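Local structure of putative ABC transporter, periplasmic binding protein, amino acid (Neisseria gonorrhoeae, 2YJP) at residues Phe62-Pro67 / Gln193-Phe198; Val144-Val149 / Ala210-Leu215; Thr166-Lys171 / Lys187-Asp192. The protein binds L-cysteine as the solute receptor of a putative amino-acid ABC transporter, to which it probably delivers the amino acid. The protein carries 1 engineered substitution. All blocks are in the same frame, centred on the assembly; numbering follows the deposited sequence.

Contact 1 of 3, residues Phe62-Pro67 / Gln193-Phe198; sequences FGDKPP and QNTETF. With ZN (zinc ion), chain J; CYS (cysteine), chain D.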
loop_
_atom_site.group_PDB
_atom_site.type_symbol
_atom_site.label_atom_id
_atom_site.label_comp_id
_atom_site.label_asym_id
_atom_site.label_seq_id
_atom_site.Cartn_x
_atom_site.Cartn_y
_atom_site.Cartn_z
ATOM N N PHE A 62 -3.176 -1.689 6.136
ATOM C CA PHE A 62 -2.633 -0.508 6.809
ATOM C C PHE A 62 -3.611 0.187 7.742
ATOM O O PHE A 62 -4.818 0.263 7.458
ATOM C CB PHE A 62 -2.102 0.502 5.791
ATOM C CG PHE A 62 -0.785 0.115 5.231
ATOM C CD1 PHE A 62 0.339 0.060 6.068
ATOM C CD2 PHE A 62 -0.647 -0.204 3.889
ATOM C CE1 PHE A 62 1.568 -0.305 5.590
ATOM C CE2 PHE A 62 0.618 -0.581 3.375
ATOM C CZ PHE A 62 1.717 -0.647 4.243
ATOM N N GLY A 63 -3.089 0.686 8.883
ATOM C CA GLY A 63 -3.840 1.556 9.721
ATOM C C GLY A 63 -3.619 3.036 9.468
ATOM O O GLY A 63 -4.355 3.886 10.038
ATOM N N ASP A 64 -2.602 3.398 8.685
ATOM C CA ASP A 64 -2.202 4.811 8.621
ATOM C C ASP A 64 -1.717 5.189 7.225
ATOM O O ASP A 64 -0.805 5.970 7.054
ATOM C CB ASP A 64 -1.113 5.114 9.648
ATOM C CG ASP A 64 0.179 4.283 9.419
ATOM O OD1 ASP A 64 0.180 3.331 8.586
ATOM O OD2 ASP A 64 1.199 4.595 10.102
ATOM N N LYS A 65 -2.320 4.581 6.206
ATOM C CA LYS A 65 -1.958 4.902 4.852
ATOM C C LYS A 65 -3.198 5.381 4.056
ATOM O O LYS A 65 -3.532 4.839 2.981
ATOM C CB LYS A 65 -1.270 3.701 4.168
ATOM C CG LYS A 65 -0.456 4.110 2.938
ATOM C CD LYS A 65 -0.040 2.891 2.061
ATOM C CE LYS A 65 0.752 3.351 0.893
ATOM N NZ LYS A 65 1.205 2.322 -0.076
ATOM N N PRO A 66 -3.871 6.411 4.564
ATOM C CA PRO A 66 -5.015 6.861 3.789
ATOM C C PRO A 66 -4.493 7.420 2.437
ATOM O O PRO A 66 -3.444 8.062 2.387
ATOM C CB PRO A 66 -5.602 7.990 4.642
ATOM C CG PRO A 66 -4.401 8.570 5.385
ATOM C CD PRO A 66 -3.441 7.385 5.586
ATOM N N PRO A 67 -5.241 7.220 1.351
ATOM C CA PRO A 67 -6.577 6.661 1.266
ATOM C C PRO A 67 -6.661 5.180 0.973
ATOM O O PRO A 67 -7.743 4.716 0.549
ATOM C CB PRO A 67 -7.155 7.386 0.059
ATOM C CG PRO A 67 -5.907 7.553 -0.871
ATOM C CD PRO A 67 -4.787 7.829 0.082
ATOM N N GLN A 193 6.284 3.117 11.185
ATOM C CA GLN A 193 4.947 3.524 10.861
ATOM C C GLN A 193 4.900 4.756 9.950
ATOM O O GLN A 193 5.801 5.640 10.069
ATOM C CB GLN A 193 4.250 3.897 12.161
ATOM C CG GLN A 193 4.285 2.807 13.171
ATOM C CD GLN A 193 3.422 3.157 14.419
ATOM O OE1 GLN A 193 2.276 3.580 14.284
ATOM N NE2 GLN A 193 3.985 2.985 15.616
ATOM N N ASN A 194 3.844 4.883 9.135
ATOM C CA ASN A 194 3.736 6.062 8.286
ATOM C C ASN A 194 3.607 7.351 9.076
ATOM O O ASN A 194 4.229 8.310 8.723
ATOM C CB ASN A 194 2.621 5.960 7.200
ATOM C CG ASN A 194 2.973 4.912 6.114
ATOM O OD1 ASN A 194 4.012 5.039 5.462
ATOM N ND2 ASN A 194 2.150 3.832 5.988
ATOM N N THR A 195 2.748 7.374 10.086
ATOM C CA THR A 195 2.524 8.552 10.913
ATOM C C THR A 195 3.832 9.064 11.495
ATOM O O THR A 195 4.118 10.236 11.382
ATOM C CB THR A 195 1.525 8.245 12.040
ATOM O OG1 THR A 195 0.281 7.863 11.435
ATOM C CG2 THR A 195 1.262 9.533 12.903
ATOM N N GLU A 196 4.651 8.183 12.063
ATOM C CA GLU A 196 5.984 8.597 12.535
ATOM C C GLU A 196 6.804 9.213 11.416
ATOM O O GLU A 196 7.440 10.268 11.621
ATOM C CB GLU A 196 6.815 7.448 13.096
ATOM C CG GLU A 196 6.365 6.829 14.376
ATOM C CD GLU A 196 7.190 5.535 14.654
ATOM O OE1 GLU A 196 7.359 4.649 13.718
ATOM O OE2 GLU A 196 7.669 5.402 15.822
ATOM N N THR A 197 6.796 8.569 10.254
ATOM C CA THR A 197 7.654 9.004 9.150
ATOM C C THR A 197 7.284 10.427 8.657
ATOM O O THR A 197 8.142 11.301 8.496
ATOM C CB THR A 197 7.593 8.003 7.991
ATOM O OG1 THR A 197 7.869 6.690 8.498
ATOM C CG2 THR A 197 8.641 8.358 6.917
ATOM N N PHE A 198 6.005 10.667 8.476
ATOM C CA PHE A 198 5.578 11.963 8.039
ATOM C C PHE A 198 5.720 13.013 9.179
ATOM O O PHE A 198 6.076 14.144 8.900
ATOM C CB PHE A 198 4.171 11.913 7.501
ATOM C CG PHE A 198 4.066 11.264 6.189
ATOM C CD1 PHE A 198 4.275 11.995 4.997
ATOM C CD2 PHE A 198 3.754 9.900 6.092
ATOM C CE1 PHE A 198 4.173 11.397 3.765
ATOM C CE2 PHE A 198 3.634 9.294 4.823
ATOM C CZ PHE A 198 3.815 10.043 3.662
HETATM ZN ZN ZN J . 8.891 3.992 16.356
HETATM N N CYS D . 3.246 -0.168 -1.834
HETATM C CA CYS D . 4.599 0.047 -1.271
HETATM C C CYS D . 5.158 -1.276 -0.742
HETATM O O CYS D . 4.481 -2.338 -0.892
HETATM C CB CYS D . 4.586 1.054 -0.130
HETATM S SG CYS D . 3.473 0.643 1.226
HETATM O OXT CYS D . 6.265 -1.273 -0.198
HETATM O O HOH W 1 2.226 1.837 9.305
HETATM O O HOH W 2 0.487 3.983 12.542
HETATM O O HOH W 3 10.167 3.199 14.446
HETATM O O HOH W 4 10.291 5.332 17.883
#
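D64 and N194 bring their backbones closest, CA to CA 6.1 Å, where the loop running into short strand 64-65 meets the first turn of helix 194-202. The D64 carboxylate lies against the start of that helix. Its OD2 takes the backbone N-H of T195 at 3.2 Å in a nearly straight bond (163°), met from above the carboxylate plane, and the backbone N-H of N194 in a bent, weak one. Its OD1 receives N194 ND2 at 3.3 Å, again from above the plane, the amide turned 48° from the carboxylate. D64 thus adds a charged acceptor to helix N-H groups at the N-terminus, an end whose dipole probably steadies the carboxylate. Its chi1 of 61° puts the carboxylate where both oxygens meet N-H groups of N194 and T195. In this family-3 solute-binding protein the contact bridges two lobes around bound cysteine: F62 and K65 on one segment touch the ligand, and N194 OD1 on the other is hydrogen-bonded to H211 NE2. The F62 ring meets cysteine SG obliquely at CZ (3.7 Å), and N194 ND2 stands 4.2 Å from F62 CD1. K65 CB lies 3.9 Å from N194 ND2. The extended K65 chain brings NZ to within 3.1 Å of cysteine SG; NZ is held by a hydrogen bond to N124 and a salt bridge to D212. At the helix start Q193 N bonds E196 OE1, while E196 OE2 binds a zinc ion.

Contact 2 of 3, residues Val144-Val149 / Ala210-Leu215; sequences VALGVV and AHDNAL. With CYS (cysteine), chain D.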
loop_
_atom_site.group_PDB
_atom_site.type_symbol
_atom_site.label_atom_id
_atom_site.label_comp_id
_atom_site.label_asym_id
_atom_site.label_seq_id
_atom_site.Cartn_x
_atom_site.Cartn_y
_atom_site.Cartn_z
ATOM N N VAL A 144 1.653 1.813 -9.132
ATOM C CA VAL A 144 2.189 2.951 -8.486
ATOM C C VAL A 144 3.707 3.075 -8.739
ATOM O O VAL A 144 4.424 2.104 -8.914
ATOM C CB VAL A 144 1.779 2.936 -6.932
ATOM C CG1 VAL A 144 2.697 2.282 -6.102
ATOM C CG2 VAL A 144 1.827 4.253 -6.397
ATOM N N ALA A 145 4.175 4.308 -8.770
ATOM C CA ALA A 145 5.581 4.632 -8.898
ATOM C C ALA A 145 5.967 5.322 -7.584
ATOM O O ALA A 145 5.080 5.787 -6.852
ATOM C CB ALA A 145 5.784 5.578 -10.075
ATOM N N LEU A 146 7.256 5.385 -7.291
ATOM C CA LEU A 146 7.753 6.152 -6.187
ATOM C C LEU A 146 7.915 7.629 -6.528
ATOM O O LEU A 146 8.135 8.029 -7.694
ATOM C CB LEU A 146 9.090 5.573 -5.689
ATOM C CG LEU A 146 9.065 4.073 -5.250
ATOM C CD1 LEU A 146 10.482 3.554 -4.958
ATOM C CD2 LEU A 146 8.052 3.882 -4.086
ATOM N N GLY A 147 7.849 8.457 -5.489
ATOM C CA GLY A 147 8.100 9.884 -5.633
ATOM C C GLY A 147 8.795 10.385 -4.401
ATOM O O GLY A 147 9.051 9.644 -3.483
ATOM N N VAL A 148 9.175 11.650 -4.403
ATOM C CA VAL A 148 9.820 12.231 -3.212
ATOM C C VAL A 148 9.133 13.534 -2.823
ATOM O O VAL A 148 8.921 14.387 -3.700
ATOM C CB VAL A 148 11.321 12.521 -3.500
ATOM C CG1 VAL A 148 11.981 13.159 -2.239
ATOM C CG2 VAL A 148 11.998 11.240 -3.924
ATOM N N VAL A 149 8.798 13.692 -1.522
ATOM C CA VAL A 149 8.155 14.927 -1.063
ATOM C C VAL A 149 9.117 15.723 -0.168
ATOM O O VAL A 149 9.922 15.109 0.590
ATOM C CB VAL A 149 6.827 14.684 -0.369
ATOM C CG1 VAL A 149 6.985 13.952 1.063
ATOM C CG2 VAL A 149 6.042 15.995 -0.252
ATOM N N ALA A 210 10.625 9.816 0.891
ATOM C CA ALA A 210 10.298 9.059 -0.301
ATOM C C ALA A 210 9.282 7.955 0.012
ATOM O O ALA A 210 9.370 7.311 1.067
ATOM C CB ALA A 210 11.563 8.465 -0.886
ATOM N N HIS A 211 8.353 7.740 -0.920
ATOM C CA HIS A 211 7.248 6.759 -0.756
ATOM C C HIS A 211 6.500 6.622 -2.091
ATOM O O HIS A 211 6.869 7.274 -3.085
ATOM C CB HIS A 211 6.229 7.277 0.305
ATOM C CG HIS A 211 5.668 6.204 1.184
ATOM N ND1 HIS A 211 5.171 5.017 0.687
ATOM C CD2 HIS A 211 5.516 6.141 2.527
ATOM C CE1 HIS A 211 4.737 4.269 1.684
ATOM N NE2 HIS A 211 4.933 4.930 2.811
ATOM N N ASP A 212 5.427 5.816 -2.095
ATOM C CA ASP A 212 4.534 5.670 -3.240
ATOM C C ASP A 212 4.075 7.073 -3.609
ATOM O O ASP A 212 3.632 7.813 -2.739
ATOM C CB ASP A 212 3.288 4.777 -2.875
ATOM C CG ASP A 212 3.626 3.286 -2.786
ATOM O OD1 ASP A 212 4.790 2.929 -3.102
ATOM O OD2 ASP A 212 2.720 2.433 -2.395
ATOM N N ASN A 213 4.115 7.449 -4.882
ATOM C CA ASN A 213 3.721 8.838 -5.214
ATOM C C ASN A 213 2.257 9.168 -4.913
ATOM O O ASN A 213 1.947 10.292 -4.462
ATOM C CB ASN A 213 4.121 9.286 -6.639
ATOM C CG ASN A 213 3.557 8.373 -7.774
ATOM O OD1 ASN A 213 2.589 7.600 -7.605
ATOM N ND2 ASN A 213 4.175 8.507 -8.965
ATOM N N ALA A 214 1.378 8.198 -5.147
ATOM C CA ALA A 214 -0.022 8.368 -4.854
ATOM C C ALA A 214 -0.224 8.684 -3.368
ATOM O O ALA A 214 -1.037 9.496 -3.020
ATOM C CB ALA A 214 -0.813 7.058 -5.247
ATOM N N LEU A 215 0.479 8.007 -2.482
ATOM C CA LEU A 215 0.402 8.387 -1.093
ATOM C C LEU A 215 0.855 9.848 -0.945
ATOM O O LEU A 215 0.197 10.648 -0.284
ATOM C CB LEU A 215 1.280 7.476 -0.211
ATOM C CG LEU A 215 1.328 7.877 1.261
ATOM C CD1 LEU A 215 -0.096 7.852 1.888
ATOM C CD2 LEU A 215 2.266 6.954 2.006
HETATM N N CYS D . 3.246 -0.168 -1.834
HETATM C CA CYS D . 4.599 0.047 -1.271
HETATM C C CYS D . 5.158 -1.276 -0.742
HETATM O O CYS D . 4.481 -2.338 -0.892
HETATM C CB CYS D . 4.586 1.054 -0.130
HETATM S SG CYS D . 3.473 0.643 1.226
HETATM O OXT CYS D . 6.265 -1.273 -0.198
HETATM O O HOH W 5 1.573 6.258 -9.615
#
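N213, V144 and D212 bury the most surface where strand 142-151 passes the end of strand 208-212 and the start of helix 213-222. Both backbone and side chain of N213 meet A145: its N-H gives to A145 O at 2.8 Å, almost straight (174°) and in the carbonyl plane. A chi1 of 57° sets the amide beside A145 O, with ND2 3.5 Å from A145 CB; ND2 bonds G231 O, while OD1 takes a water. V144 reaches across with both methyls. CG1 lies 3.6 Å from D212 CG, the two side chains crossing at about a right angle, and CG2 touches N213 OD1 and A214 CB. D212 holds the N-cap position of helix 213-222, but its carboxylate makes no capping bond and turns to the ligand instead; L146 CD2 approaches its OD1 at 3.5 Å. The strands pair antiparallel: G147 and H211 form the hydrogen-bonded pair, G147 N to H211 O being the shorter bond at 2.9 Å, flanked by the non-hydrogen-bonded pairs L146-D212 and V148-A210. D212 N-H donates to H211 ND1 in the ring plane, which helps to fix the rotation of the ring; NE2 bonds N194. D212 OD2 accepts the amino group of bound cysteine at 2.7 Å and pairs with K65. Touched by V144 and L146 carbons and bonded to two positive groups, the buried carboxylate holds the amino end of the ligand and is probably ionised.

Contact 3 of 3, residues Thr166-Lys171 / Lys187-Asp192; sequences TLLVNK and KLLKFD. With ZN (zinc ion), chain G.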
loop_
_atom_site.group_PDB
_atom_site.type_symbol
_atom_site.label_atom_id
_atom_site.label_comp_id
_atom_site.label_asym_id
_atom_site.label_seq_id
_atom_site.Cartn_x
_atom_site.Cartn_y
_atom_site.Cartn_z
ATOM N N THR A 166 19.559 13.974 5.281
ATOM C CA THR A 166 18.834 12.768 5.593
ATOM C C THR A 166 17.536 12.615 4.783
ATOM O O THR A 166 16.780 13.571 4.660
ATOM C CB THR A 166 18.554 12.719 7.123
ATOM O OG1 THR A 166 19.794 12.591 7.827
ATOM C CG2 THR A 166 17.684 11.537 7.523
ATOM N N LEU A 167 17.306 11.424 4.225
ATOM C CA LEU A 167 16.033 11.105 3.576
ATOM C C LEU A 167 15.218 10.202 4.478
ATOM O O LEU A 167 15.748 9.223 5.029
ATOM C CB LEU A 167 16.273 10.434 2.210
ATOM C CG LEU A 167 15.096 9.996 1.367
ATOM C CD1 LEU A 167 14.237 11.187 0.881
ATOM C CD2 LEU A 167 15.628 9.176 0.192
ATOM N N LEU A 168 13.940 10.558 4.671
ATOM C CA LEU A 168 13.027 9.733 5.479
ATOM C C LEU A 168 12.315 8.653 4.639
ATOM O O LEU A 168 11.855 8.914 3.508
ATOM C CB LEU A 168 11.966 10.612 6.126
ATOM C CG LEU A 168 12.587 11.662 7.050
ATOM C CD1 LEU A 168 11.620 12.741 7.480
ATOM C CD2 LEU A 168 13.115 10.959 8.263
ATOM N N VAL A 169 12.259 7.434 5.166
ATOM C CA VAL A 169 11.461 6.421 4.539
ATOM C C VAL A 169 10.752 5.604 5.636
ATOM O O VAL A 169 11.280 5.459 6.780
ATOM C CB VAL A 169 12.319 5.409 3.674
ATOM C CG1 VAL A 169 12.861 6.063 2.422
ATOM C CG2 VAL A 169 13.457 4.716 4.518
ATOM N N ASN A 170 9.592 5.046 5.259
ATOM C CA ASN A 170 8.896 4.078 6.088
ATOM C C ASN A 170 9.664 2.767 5.929
ATOM O O ASN A 170 9.878 2.316 4.789
ATOM C CB ASN A 170 7.433 4.012 5.682
ATOM C CG ASN A 170 6.613 2.946 6.425
ATOM O OD1 ASN A 170 5.794 2.374 5.903
ATOM N ND2 ASN A 170 6.790 2.781 7.633
ATOM N N LYS A 171 10.155 2.215 7.049
ATOM C CA LYS A 171 10.900 1.000 6.999
ATOM C C LYS A 171 10.126 -0.128 6.252
ATOM O O LYS A 171 8.936 -0.342 6.517
ATOM C CB LYS A 171 11.332 0.562 8.436
ATOM C CG LYS A 171 12.094 -0.777 8.458
ATOM C CD LYS A 171 12.801 -1.076 9.820
ATOM C CE LYS A 171 13.161 -2.572 9.938
ATOM N NZ LYS A 171 13.475 -3.002 11.386
ATOM N N LYS A 187 21.849 8.978 2.765
ATOM C CA LYS A 187 21.614 8.620 4.146
ATOM C C LYS A 187 20.106 8.503 4.461
ATOM O O LYS A 187 19.351 9.447 4.244
ATOM C CB LYS A 187 22.311 9.640 5.038
ATOM C CG LYS A 187 22.011 9.506 6.512
ATOM C CD LYS A 187 23.194 9.979 7.376
ATOM C CE LYS A 187 23.037 11.465 7.832
ATOM N NZ LYS A 187 23.838 12.526 7.035
ATOM N N LEU A 188 19.685 7.346 4.975
ATOM C CA LEU A 188 18.278 7.079 5.296
ATOM C C LEU A 188 18.002 7.058 6.796
ATOM O O LEU A 188 18.744 6.454 7.592
ATOM C CB LEU A 188 17.850 5.703 4.750
ATOM C CG LEU A 188 17.987 5.494 3.239
ATOM C CD1 LEU A 188 17.650 4.030 2.900
ATOM C CD2 LEU A 188 17.147 6.572 2.422
ATOM N N LEU A 189 16.898 7.675 7.160
ATOM C CA LEU A 189 16.337 7.539 8.494
ATOM C C LEU A 189 14.970 6.858 8.363
ATOM O O LEU A 189 14.074 7.351 7.708
ATOM C CB LEU A 189 16.187 8.902 9.156
ATOM C CG LEU A 189 15.671 8.919 10.595
ATOM C CD1 LEU A 189 16.630 8.316 11.508
ATOM C CD2 LEU A 189 15.631 10.277 11.129
ATOM N N LYS A 190 14.831 5.711 9.015
ATOM C CA LYS A 190 13.678 4.833 8.810
ATOM C C LYS A 190 12.777 4.777 10.072
ATOM O O LYS A 190 13.257 4.771 11.190
ATOM C CB LYS A 190 14.150 3.435 8.412
ATOM C CG LYS A 190 15.327 3.426 7.482
ATOM C CD LYS A 190 15.577 2.049 6.876
ATOM C CE LYS A 190 16.903 2.053 6.094
ATOM N NZ LYS A 190 17.197 0.795 5.330
ATOM N N PHE A 191 11.459 4.765 9.870
ATOM C CA PHE A 191 10.523 4.645 10.977
ATOM C C PHE A 191 9.572 3.519 10.625
ATOM O O PHE A 191 9.227 3.359 9.442
ATOM C CB PHE A 191 9.743 5.954 11.106
ATOM C CG PHE A 191 10.577 7.107 11.594
ATOM C CD1 PHE A 191 10.753 7.338 12.974
ATOM C CD2 PHE A 191 11.215 7.931 10.688
ATOM C CE1 PHE A 191 11.561 8.394 13.422
ATOM C CE2 PHE A 191 12.037 8.986 11.123
ATOM C CZ PHE A 191 12.197 9.224 12.464
ATOM N N ASP A 192 9.154 2.735 11.607
ATOM C CA ASP A 192 8.202 1.590 11.404
ATOM C C ASP A 192 6.855 1.985 10.761
ATOM O O ASP A 192 6.366 1.298 9.890
ATOM C CB ASP A 192 7.923 0.890 12.736
ATOM C CG ASP A 192 9.122 0.051 13.245
ATOM O OD1 ASP A 192 10.145 0.080 12.568
ATOM O OD2 ASP A 192 9.053 -0.681 14.297
HETATM ZN ZN ZN G . 7.247 -1.442 14.678
HETATM O O HOH W 6 4.214 0.716 7.707
HETATM O O HOH W 7 7.307 -0.820 8.573
#
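Strands 166-170 and 187-191 run parallel, L167 opposite L188, L168 opposite L189, V169 opposite K190 and N170 opposite F191. Backbone bonds form the ladder: L167 N gives to K187 O at 2.8 Å, L189 N to L167 O, V169 N to L189 O, F191 N to V169 O and, just past the strand end, K171 N to F191 O. Alpha C-H groups of L188, L168, K190 and N170 add contacts to carbonyls of the ladder. One polar side chain joins in. A chi1 of 176° carries the N170 amide across to the second strand, where ND2 gives to F191 O at 3.1 Å and, weakly, to D192 O at 2.7 Å. It reaches F191 O from the face of that carbonyl plane opposite to K171 N, and a water links N170 OD1 to D192 O. Apolar contacts fill both sides of the ladder. On the L168 side, L168 CD2 meets the edge of the F191 ring at CE2, 3.6 Å, and T166 CG2 presses tightly on L189 CB (3.4 Å). On the other, L167 CD2 lies beside L188 CD2 at 3.7 Å, and V169 CG2 sits against CG and CD of K190, the two side chains side by side and pointing the same way; K190 NZ pairs with D176. D192 OD2 binds a zinc ion together with E105. Helix 174-182 connects the two strands in a beta-alpha-beta unit and covers L167 and L188; helix 194-202 packs on L168 and F191, and strand 208-212 pairs with the other edge of strand 166-170, away from 187-191.

Overall arrangement
The three contacts crowd together, with centres about 13 to 14 Å apart. Contacts 2 and 3 share one mixed sheet, in which strand 208-212 lies between 142-151 and 166-170; A210 N probably bonds L168 O across the join. Helix 194-202, which follows strand 187-191 of contact 3 and precedes strand 208-212 of contact 2, carries the second segment of contact 1. Along the chain contact 3 is nested within both others, while contacts 1 and 2 interlock. Contacts 1 and 2 both touch the bound cysteine and meet through the K65-D212 salt bridge and the probable N194-H211 bond, consistent with closure of the receptor around its ligand.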